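Local coordinates for protein cycloalternan-forming enzyme (Listeria monocytogenes serovar 1/2a, PDB 5F7U) that belongs to glycoside hydrolase family 31 and joins a TIM-barrel domain to several beta-rich domains, among them a family 6 carbohydrate-binding module, at residues V794-K797 with A798-I802; E856-N860 with E861-V865; G946-T949 with N950-T953; V1006-G1010 with K1011-I1015. The protein carries 1 engineered substitution. One frame throughout, in Å; residues are numbered along the deposited sequence.

How the interactions relate
All four contacts are local turns in the beta-rich C-terminal part of the chain, beyond the TIM barrel, and none touches another. Interactions 1, 2 and 4 are partly buried; interaction 3 lies at the surface. Interaction 1 carries the chain from one sheet to the next, held by small methyl groups and a single turn bond. Interaction 2, its centre about 17 Å from that of interaction 1, ends a hairpin with a bulge and several polar side-chain bonds. Interactions 3 and 4 belong to the carbohydrate-binding module and reach the same sheet. Interaction 3 is a bend without internal hydrogen bonds that offers a backbone N-H to glucose, whereas interaction 4 is a regular hairpin, with Val1006 and Ile1015 packed on one face beside Gln1013 and a tyrosine-lysine CH-pi contact on the other.

Interaction 1: V794-K797 with A798-I802; sequences VFAK and AGAII
Ala796 and Ile802 meet through methyl groups, CB of Ala796 lying 4.0 Å from CD1 of Ile802. The isoleucine reaches across because its CG1 stands trans to the carbonyl carbon (chi1 -59°) and CD1 continues the branch outward. A second apolar contact joins Ala796 CB to Ala800 CB at 4.3 Å, so one small side chain of strand 794-797 meets two residues of the returning chain. The polar part is a single backbone bond: Ala800 N donates to Lys797 O over 3.1 Å, the donor tilted from the carbonyl plane, and closes a type II beta turn from Lys797 to Ala800. Gly799 takes the third place of the turn with a positive phi (91°), as is common for glycine in type II turns. Ala800 CB also packs closely on the acceptor, 3.2 Å from Lys797 O. Lys797 itself leaves the turn: its CG passes 3.3 Å from Ala798 N, and its NZ is hydrogen-bonded to Asp744 O. Strand 794-797 runs between strands 746-748 and 767-770, while strand 801-806 pairs with 825-830 at the border of a different sheet, so the turn hands the chain from one sheet to the other. Leu746 touches both Ala796 and Ile802, and Ser836 OG binds Gly799 O at the bend.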
loop_
_atom_site.group_PDB
_atom_site.type_symbol
_atom_site.label_atom_id
_atom_site.label_comp_id
_atom_site.label_asym_id
_atom_site.label_seq_id
_atom_site.Cartn_x
_atom_site.Cartn_y
_atom_site.Cartn_z
ATOM N N VAL A 794 14.595 -13.634 -1.606
ATOM C CA VAL A 794 13.920 -12.977 -2.745
ATOM C C VAL A 794 14.052 -13.899 -3.952
ATOM O O VAL A 794 15.152 -14.363 -4.240
ATOM C CB VAL A 794 14.499 -11.584 -3.099
ATOM C CG1 VAL A 794 13.683 -10.950 -4.225
ATOM C CG2 VAL A 794 14.470 -10.629 -1.895
ATOM N N PHE A 795 12.937 -14.143 -4.644
ATOM C CA PHE A 795 12.897 -15.091 -5.762
ATOM C C PHE A 795 12.278 -14.475 -7.005
ATOM O O PHE A 795 11.310 -13.705 -6.913
ATOM C CB PHE A 795 12.075 -16.327 -5.398
ATOM C CG PHE A 795 12.392 -16.893 -4.041
ATOM C CD1 PHE A 795 11.815 -16.342 -2.893
ATOM C CD2 PHE A 795 13.272 -17.988 -3.909
ATOM C CE1 PHE A 795 12.112 -16.853 -1.635
ATOM C CE2 PHE A 795 13.548 -18.518 -2.650
ATOM C CZ PHE A 795 12.969 -17.946 -1.512
ATOM N N ALA A 796 12.826 -14.829 -8.166
ATOM C CA ALA A 796 12.253 -14.393 -9.436
ATOM C C ALA A 796 11.374 -15.477 -10.029
ATOM O O ALA A 796 11.744 -16.640 -10.061
ATOM C CB ALA A 796 13.351 -14.028 -10.428
ATOM N N LYS A 797 10.231 -15.041 -10.541
ATOM C CA LYS A 797 9.239 -15.872 -11.222
ATOM C C LYS A 797 9.783 -16.352 -12.560
ATOM O O LYS A 797 10.563 -15.651 -13.208
ATOM C CB LYS A 797 8.020 -14.989 -11.456
ATOM C CG LYS A 797 6.790 -15.658 -11.999
ATOM C CD LYS A 797 5.605 -14.708 -11.823
ATOM C CE LYS A 797 5.591 -13.541 -12.790
ATOM N NZ LYS A 797 4.282 -12.821 -12.632
ATOM N N ALA A 798 9.361 -17.551 -12.976
ATOM C CA ALA A 798 9.733 -18.098 -14.289
ATOM C C ALA A 798 9.378 -17.123 -15.407
ATOM O O ALA A 798 8.273 -16.580 -15.433
ATOM C CB ALA A 798 9.042 -19.447 -14.509
ATOM N N GLY A 799 10.317 -16.894 -16.317
ATOM C CA GLY A 799 10.061 -16.014 -17.457
ATOM C C GLY A 799 10.423 -14.569 -17.183
ATOM O O GLY A 799 10.401 -13.757 -18.113
ATOM N N ALA A 800 10.805 -14.251 -15.942
ATOM C CA ALA A 800 11.142 -12.860 -15.554
ATOM C C ALA A 800 12.237 -12.255 -16.424
ATOM O O ALA A 800 13.218 -12.917 -16.751
ATOM C CB ALA A 800 11.544 -12.785 -14.090
ATOM N N ILE A 801 12.031 -10.995 -16.788
ATOM C CA ILE A 801 13.026 -10.150 -17.459
ATOM C C ILE A 801 13.142 -8.925 -16.558
ATOM O O ILE A 801 12.195 -8.153 -16.432
ATOM C CB ILE A 801 12.600 -9.754 -18.899
ATOM C CG1 ILE A 801 12.405 -11.017 -19.761
ATOM C CG2 ILE A 801 13.660 -8.831 -19.515
ATOM C CD1 ILE A 801 11.448 -10.851 -20.941
ATOM N N ILE A 802 14.291 -8.793 -15.891
ATOM C CA ILE A 802 14.469 -7.773 -14.839
ATOM C C ILE A 802 15.579 -6.796 -15.233
ATOM O O ILE A 802 16.743 -7.176 -15.227
ATOM C CB ILE A 802 14.783 -8.433 -13.477
ATOM C CG1 ILE A 802 13.637 -9.384 -13.070
ATOM C CG2 ILE A 802 15.036 -7.377 -12.391
ATOM C CD1 ILE A 802 14.058 -10.441 -12.052
#

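Interaction 2: E856-N860 with E861-V865; sequences EDFAN and EKVSV
Phe858 has CG opposite its carbonyl carbon (chi1 -72°), which lays the ring alongside Val863; the valine, with CG1 trans to its own nitrogen (chi1 173°), presents the other branch. CG2 of Val863 therefore comes to 3.4 Å from CE1 of Phe858, the two side chains pointing the same way and the methyl meeting the ring obliquely. The strands themselves pair through the backbone: Asp857 N donates to Lys862 O at 2.8 Å, and Lys862 N returns a bond to Asp857 O at 3.0 Å. Asp857 O is gripped twice, since Asn860 N approaches the opposite face of its carbonyl plane. Glu861 and Lys862 both face Asp857, which makes a G1 beta bulge where the hairpin of strands 848-857 and 862-867 closes; Glu861 has the positive phi of the first bulge position. Its N-H bonds to Phe858 O at 2.8 Å from well above the carbonyl plane. Side chains on its flanks hold the short 3-10 segment 858-859. OE2 of Glu856 uses its anti lone pair to accept from Phe858 N at 2.8 Å, while OE1 takes Gly834 N. ND2 of Asn860 reaches OD1 of Asp857 on the syn side at 3.0 Å, almost straight at 171°. OE1 of Glu861 is hydrogen-bonded to ND2 of Asn937, and Val936 touches both Phe858 and Val863.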
loop_
_atom_site.group_PDB
_atom_site.type_symbol
_atom_site.label_atom_id
_atom_site.label_comp_id
_atom_site.label_asym_id
_atom_site.label_seq_id
_atom_site.Cartn_x
_atom_site.Cartn_y
_atom_site.Cartn_z
ATOM N N GLU A 856 12.536 -19.001 -24.917
ATOM C CA GLU A 856 13.239 -20.134 -24.349
ATOM C C GLU A 856 12.949 -21.373 -25.178
ATOM O O GLU A 856 11.788 -21.705 -25.430
ATOM C CB GLU A 856 12.832 -20.315 -22.881
ATOM C CG GLU A 856 13.399 -21.552 -22.205
ATOM C CD GLU A 856 12.507 -22.763 -22.376
ATOM O OE1 GLU A 856 11.339 -22.700 -21.935
ATOM O OE2 GLU A 856 12.979 -23.766 -22.946
ATOM N N ASP A 857 14.019 -22.031 -25.618
ATOM C CA ASP A 857 13.915 -23.245 -26.442
ATOM C C ASP A 857 14.988 -24.249 -26.012
ATOM O O ASP A 857 15.735 -24.774 -26.845
ATOM C CB ASP A 857 14.031 -22.873 -27.940
ATOM C CG ASP A 857 13.676 -24.034 -28.890
ATOM O OD1 ASP A 857 13.110 -25.061 -28.457
ATOM O OD2 ASP A 857 13.978 -23.922 -30.102
ATOM N N PHE A 858 15.053 -24.520 -24.703
ATOM C CA PHE A 858 16.019 -25.482 -24.144
ATOM C C PHE A 858 15.932 -26.872 -24.782
ATOM O O PHE A 858 16.941 -27.576 -24.915
ATOM C CB PHE A 858 15.846 -25.610 -22.620
ATOM C CG PHE A 858 16.312 -24.413 -21.838
ATOM C CD1 PHE A 858 17.506 -23.759 -22.149
ATOM C CD2 PHE A 858 15.566 -23.969 -20.733
ATOM C CE1 PHE A 858 17.929 -22.658 -21.409
ATOM C CE2 PHE A 858 15.984 -22.877 -19.988
ATOM C CZ PHE A 858 17.177 -22.225 -20.320
ATOM N N ALA A 859 14.733 -27.250 -25.214
ATOM C CA ALA A 859 14.513 -28.524 -25.880
ATOM C C ALA A 859 15.393 -28.649 -27.131
ATOM O O ALA A 859 15.781 -29.760 -27.515
ATOM C CB ALA A 859 13.047 -28.680 -26.229
ATOM N N ASN A 860 15.723 -27.504 -27.735
ATOM C CA ASN A 860 16.672 -27.434 -28.855
ATOM C C ASN A 860 17.974 -26.700 -28.486
ATOM O O ASN A 860 18.706 -26.216 -29.354
ATOM C CB ASN A 860 15.978 -26.822 -30.069
ATOM C CG ASN A 860 14.872 -27.707 -30.599
ATOM O OD1 ASN A 860 15.135 -28.718 -31.254
ATOM N ND2 ASN A 860 13.625 -27.342 -30.311
ATOM N N GLU A 861 18.234 -26.646 -27.176
ATOM C CA GLU A 861 19.416 -26.026 -26.571
ATOM C C GLU A 861 19.651 -24.575 -26.999
ATOM O O GLU A 861 20.770 -24.184 -27.300
ATOM C CB GLU A 861 20.670 -26.908 -26.710
ATOM C CG GLU A 861 20.570 -28.223 -25.931
ATOM C CD GLU A 861 21.874 -29.006 -25.832
ATOM O OE1 GLU A 861 21.941 -29.937 -24.982
ATOM O OE2 GLU A 861 22.819 -28.723 -26.605
ATOM N N LYS A 862 18.580 -23.783 -26.983
ATOM C CA LYS A 862 18.603 -22.408 -27.483
ATOM C C LYS A 862 17.785 -21.481 -26.596
ATOM O O LYS A 862 16.775 -21.878 -26.049
ATOM C CB LYS A 862 18.028 -22.403 -28.898
ATOM C CG LYS A 862 18.131 -21.083 -29.634
ATOM C CD LYS A 862 17.631 -21.244 -31.069
ATOM C CE LYS A 862 18.538 -22.165 -31.865
ATOM N NZ LYS A 862 18.083 -22.324 -33.282
ATOM N N VAL A 863 18.276 -20.257 -26.417
ATOM C CA VAL A 863 17.484 -19.171 -25.848
ATOM C C VAL A 863 17.707 -18.006 -26.799
ATOM O O VAL A 863 18.846 -17.689 -27.136
ATOM C CB VAL A 863 17.911 -18.803 -24.408
ATOM C CG1 VAL A 863 17.173 -17.557 -23.910
ATOM C CG2 VAL A 863 17.597 -19.943 -23.446
ATOM N N SER A 864 16.620 -17.384 -27.234
ATOM C CA SER A 864 16.724 -16.229 -28.117
ATOM C C SER A 864 16.218 -14.991 -27.407
ATOM O O SER A 864 15.221 -15.045 -26.690
ATOM C CB SER A 864 15.954 -16.474 -29.411
ATOM O OG SER A 864 16.426 -17.659 -30.035
ATOM N N VAL A 865 16.940 -13.889 -27.573
ATOM C CA VAL A 865 16.528 -12.602 -27.004
ATOM C C VAL A 865 16.389 -11.596 -28.143
ATOM O O VAL A 865 17.326 -11.412 -28.937
ATOM C CB VAL A 865 17.517 -12.087 -25.936
ATOM C CG1 VAL A 865 17.036 -10.749 -25.350
ATOM C CG2 VAL A 865 17.684 -13.110 -24.823
#

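Interaction 3: G946-T949 with N950-T953; sequences GHLT and NVTT. With GLC (alpha-D-glucopyranose), chain B.
Leu948 packs against Val951 and Thr953 on the tight side of this bend. Its CB lies 3.7 Å from CG1 of Val951, and its CD1 lies 3.9 Å from CG2 of Thr953, both partners crossing the leucine at about a right angle. CG1 of Val951 comes within range because chi1 of 82° puts it between the backbone N and the carbonyl carbon. The outer side is looser. Thr949 and Asn950 are exposed and merely brush each other, CG2 to ND2 at 3.7 Å; Asn950 turns the chain with a positive phi, and its ND2 is tied to Lys973 O. No hydrogen bond spans the bend itself. Instead, Leu948 N donates to O4 of the alpha-D-glucopyranose at 2.7 Å and 164°, and O4 may return a weak bond to Leu948 O. O6 of the same sugar lies at the edge of the His947 ring, whose NE2 is held by Asp979. The site thus belongs to a glycan pocket of the carbohydrate-binding module. Strand 947-949 is the outermost strand beside 975-981, bonded to it through Ala975 and Glu977, while Leu948 and Val951 both rest on Val966 of strand 965-968.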
loop_
_atom_site.group_PDB
_atom_site.type_symbol
_atom_site.label_atom_id
_atom_site.label_comp_id
_atom_site.label_asym_id
_atom_site.label_seq_id
_atom_site.Cartn_x
_atom_site.Cartn_y
_atom_site.Cartn_z
ATOM N N GLY A 946 20.837 -28.763 -2.290
ATOM C CA GLY A 946 19.863 -29.843 -2.088
ATOM C C GLY A 946 19.556 -30.072 -0.616
ATOM O O GLY A 946 20.169 -29.446 0.269
ATOM N N HIS A 947 18.584 -30.942 -0.352
ATOM C CA HIS A 947 18.285 -31.396 1.012
ATOM C C HIS A 947 19.255 -32.509 1.359
ATOM O O HIS A 947 19.250 -33.566 0.725
ATOM C CB HIS A 947 16.839 -31.886 1.125
ATOM C CG HIS A 947 15.833 -30.885 0.644
ATOM N ND1 HIS A 947 15.377 -29.853 1.434
ATOM C CD2 HIS A 947 15.208 -30.747 -0.551
ATOM C CE1 HIS A 947 14.508 -29.125 0.754
ATOM N NE2 HIS A 947 14.380 -29.651 -0.450
ATOM N N LEU A 948 20.098 -32.263 2.356
ATOM C CA LEU A 948 21.204 -33.172 2.644
ATOM C C LEU A 948 20.976 -33.982 3.907
ATOM O O LEU A 948 20.536 -33.442 4.924
ATOM C CB LEU A 948 22.519 -32.387 2.756
ATOM C CG LEU A 948 22.878 -31.374 1.662
ATOM C CD1 LEU A 948 24.208 -30.703 1.981
ATOM C CD2 LEU A 948 22.931 -32.025 0.285
ATOM N N THR A 949 21.308 -35.266 3.845
ATOM C CA THR A 949 21.217 -36.164 4.999
ATOM C C THR A 949 22.559 -36.827 5.243
ATOM O O THR A 949 23.046 -37.579 4.384
ATOM C CB THR A 949 20.138 -37.232 4.774
ATOM O OG1 THR A 949 18.897 -36.576 4.517
ATOM C CG2 THR A 949 19.991 -38.156 5.999
ATOM N N ASN A 950 23.138 -36.538 6.422
ATOM C CA ASN A 950 24.435 -37.094 6.880
ATOM C C ASN A 950 25.585 -36.855 5.903
ATOM O O ASN A 950 26.481 -37.700 5.742
ATOM C CB ASN A 950 24.325 -38.596 7.213
ATOM C CG ASN A 950 23.281 -38.895 8.265
ATOM O OD1 ASN A 950 23.156 -38.176 9.254
ATOM N ND2 ASN A 950 22.532 -39.978 8.065
ATOM N N VAL A 951 25.542 -35.706 5.240
ATOM C CA VAL A 951 26.496 -35.384 4.193
ATOM C C VAL A 951 26.709 -33.873 4.188
ATOM O O VAL A 951 25.787 -33.124 4.487
ATOM C CB VAL A 951 26.050 -35.970 2.813
ATOM C CG1 VAL A 951 25.023 -35.098 2.105
ATOM C CG2 VAL A 951 27.251 -36.198 1.926
ATOM N N THR A 952 27.924 -33.436 3.870
ATOM C CA THR A 952 28.278 -32.011 3.934
ATOM C C THR A 952 28.831 -31.525 2.593
ATOM O O THR A 952 28.969 -32.308 1.636
ATOM C CB THR A 952 29.294 -31.688 5.070
ATOM O OG1 THR A 952 30.522 -32.390 4.836
ATOM C CG2 THR A 952 28.744 -32.050 6.452
ATOM N N THR A 953 29.133 -30.234 2.527
ATOM C CA THR A 953 29.600 -29.620 1.294
ATOM C C THR A 953 31.073 -29.248 1.395
ATOM O O THR A 953 31.613 -29.126 2.498
ATOM C CB THR A 953 28.760 -28.381 0.907
ATOM O OG1 THR A 953 28.867 -27.386 1.930
ATOM C CG2 THR A 953 27.292 -28.752 0.722
HETATM C C1 GLC B . 19.907 -26.528 6.186
HETATM C C2 GLC B . 20.996 -27.543 6.606
HETATM C C3 GLC B . 21.260 -28.585 5.519
HETATM C C4 GLC B . 19.966 -29.291 5.105
HETATM C C5 GLC B . 18.800 -28.329 4.806
HETATM C C6 GLC B . 17.554 -28.740 5.599
HETATM O O2 GLC B . 22.226 -26.908 6.981
HETATM O O3 GLC B . 22.200 -29.559 5.991
HETATM O O4 GLC B . 20.218 -30.104 3.958
HETATM O O5 GLC B . 19.150 -26.934 5.006
HETATM O O6 GLC B . 16.393 -28.059 5.107
#

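Interaction 4: V1006-G1010 with K1011-I1015; sequences VYING and KKQQI
A beta hairpin with a two-residue loop joins strands 1002-1008 and 1011-1017 of the carbohydrate-binding module, pairing Val1006 with Gln1013, Tyr1007 with Lys1012 and Ile1008 with Lys1011. Val1006 N donates to Gln1013 O at 2.8 Å in a practically straight bond (177°), answered by Gln1013 N to Val1006 O at 2.8 Å. Nearer the bend, Ile1008 N meets Lys1011 O at 2.9 Å, and Lys1011 N reaches Ile1008 O at 3.0 Å from above the carbonyl plane, closing a type I' turn. At the non-hydrogen-bonded pair the backbones come close enough for CA-H...O contacts, Lys1012 CA lying 3.2 Å from Val1006 O. The side chains of this pair, Tyr1007 and Lys1012, share one face of the sheet and run side by side. CG of Lys1012, trans to its nitrogen (chi1 -177°), sits over a face of the tyrosine ring, 4.2 Å from the centroid and 28° off the normal, in a CH-pi contact. Farther along, CD of the lysine passes 3.5 Å from OH of Tyr1007, which is bonded to Glu1047. On the face of Val1006 and Ile1008, CG2 of Val1006 meets CG2 of Ile1015 at 3.8 Å, and both residues touch Phe1044. Gln1013 lies on the same face and sends NE2 to Pro1032 O. Asn1009 and Gly1010, both with positive phi, form the corner, as is typical of a type I' hairpin, here bordering a five-stranded sheet of the family 6 module.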
loop_
_atom_site.group_PDB
_atom_site.type_symbol
_atom_site.label_atom_id
_atom_site.label_comp_id
_atom_site.label_asym_id
_atom_site.label_seq_id
_atom_site.Cartn_x
_atom_site.Cartn_y
_atom_site.Cartn_z
ATOM N N VAL A 1006 19.163 -43.766 -7.253
ATOM C CA VAL A 1006 18.334 -42.589 -7.479
ATOM C C VAL A 1006 16.861 -42.998 -7.412
ATOM O O VAL A 1006 16.492 -44.057 -7.920
ATOM C CB VAL A 1006 18.630 -41.924 -8.854
ATOM C CG1 VAL A 1006 18.023 -40.518 -8.902
ATOM C CG2 VAL A 1006 20.133 -41.833 -9.083
ATOM N N TYR A 1007 16.044 -42.153 -6.783
ATOM C CA TYR A 1007 14.594 -42.322 -6.762
ATOM C C TYR A 1007 13.994 -41.101 -7.429
ATOM O O TYR A 1007 14.282 -39.961 -7.025
ATOM C CB TYR A 1007 14.080 -42.420 -5.326
ATOM C CG TYR A 1007 14.552 -43.651 -4.594
ATOM C CD1 TYR A 1007 15.807 -43.691 -3.979
ATOM C CD2 TYR A 1007 13.733 -44.782 -4.512
ATOM C CE1 TYR A 1007 16.232 -44.827 -3.294
ATOM C CE2 TYR A 1007 14.141 -45.914 -3.821
ATOM C CZ TYR A 1007 15.390 -45.935 -3.220
ATOM O OH TYR A 1007 15.785 -47.071 -2.552
ATOM N N ILE A 1008 13.154 -41.340 -8.431
ATOM C CA ILE A 1008 12.458 -40.265 -9.130
ATOM C C ILE A 1008 10.991 -40.430 -8.793
ATOM O O ILE A 1008 10.352 -41.389 -9.250
ATOM C CB ILE A 1008 12.650 -40.340 -10.676
ATOM C CG1 ILE A 1008 14.139 -40.443 -11.077
ATOM C CG2 ILE A 1008 11.920 -39.162 -11.352
ATOM C CD1 ILE A 1008 14.981 -39.234 -10.713
ATOM N N ASN A 1009 10.468 -39.525 -7.961
ATOM C CA ASN A 1009 9.106 -39.667 -7.445
ATOM C C ASN A 1009 8.829 -41.099 -6.977
ATOM O O ASN A 1009 7.785 -41.667 -7.297
ATOM C CB ASN A 1009 8.090 -39.251 -8.520
ATOM C CG ASN A 1009 8.248 -37.818 -8.936
ATOM O OD1 ASN A 1009 8.370 -36.915 -8.091
ATOM N ND2 ASN A 1009 8.245 -37.585 -10.251
ATOM N N GLY A 1010 9.784 -41.665 -6.232
ATOM C CA GLY A 1010 9.663 -43.009 -5.644
ATOM C C GLY A 1010 10.148 -44.189 -6.483
ATOM O O GLY A 1010 10.204 -45.320 -5.980
ATOM N N LYS A 1011 10.477 -43.938 -7.754
ATOM C CA LYS A 1011 10.888 -45.008 -8.690
ATOM C C LYS A 1011 12.409 -45.104 -8.696
ATOM O O LYS A 1011 13.091 -44.140 -9.047
ATOM C CB LYS A 1011 10.343 -44.735 -10.106
ATOM C CG LYS A 1011 10.561 -45.887 -11.093
ATOM C CD LYS A 1011 10.079 -45.514 -12.486
ATOM C CE LYS A 1011 10.005 -46.744 -13.381
ATOM N NZ LYS A 1011 9.439 -46.362 -14.711
ATOM N N LYS A 1012 12.916 -46.274 -8.310
ATOM C CA LYS A 1012 14.348 -46.494 -8.065
ATOM C C LYS A 1012 15.116 -46.897 -9.325
ATOM O O LYS A 1012 14.636 -47.682 -10.134
ATOM C CB LYS A 1012 14.487 -47.594 -7.005
ATOM C CG LYS A 1012 15.894 -47.938 -6.527
ATOM C CD LYS A 1012 15.886 -49.004 -5.433
ATOM C CE LYS A 1012 15.433 -50.372 -5.926
ATOM N NZ LYS A 1012 15.739 -51.449 -4.936
ATOM N N GLN A 1013 16.329 -46.381 -9.465
ATOM C CA GLN A 1013 17.302 -46.975 -10.400
ATOM C C GLN A 1013 18.691 -46.787 -9.837
ATOM O O GLN A 1013 18.916 -45.884 -9.025
ATOM C CB GLN A 1013 17.202 -46.343 -11.788
ATOM C CG GLN A 1013 17.425 -44.842 -11.806
ATOM C CD GLN A 1013 17.353 -44.280 -13.201
ATOM O OE1 GLN A 1013 18.139 -44.654 -14.077
ATOM N NE2 GLN A 1013 16.391 -43.395 -13.426
ATOM N N GLN A 1014 19.628 -47.618 -10.289
ATOM C CA GLN A 1014 21.015 -47.463 -9.887
ATOM C C GLN A 1014 21.829 -46.884 -11.041
ATOM O O GLN A 1014 21.643 -47.276 -12.194
ATOM C CB GLN A 1014 21.604 -48.793 -9.410
ATOM C CG GLN A 1014 22.900 -48.623 -8.615
ATOM C CD GLN A 1014 23.500 -49.926 -8.109
ATOM O OE1 GLN A 1014 23.697 -50.882 -8.866
ATOM N NE2 GLN A 1014 23.825 -49.958 -6.819
ATOM N N ILE A 1015 22.725 -45.955 -10.720
ATOM C CA ILE A 1015 23.531 -45.284 -11.738
ATOM C C ILE A 1015 25.008 -45.579 -11.512
ATOM O O ILE A 1015 25.451 -45.727 -10.373
ATOM C CB ILE A 1015 23.283 -43.759 -11.804
ATOM C CG1 ILE A 1015 23.777 -43.047 -10.534
ATOM C CG2 ILE A 1015 21.799 -43.490 -12.059
ATOM C CD1 ILE A 1015 23.697 -41.521 -10.580
#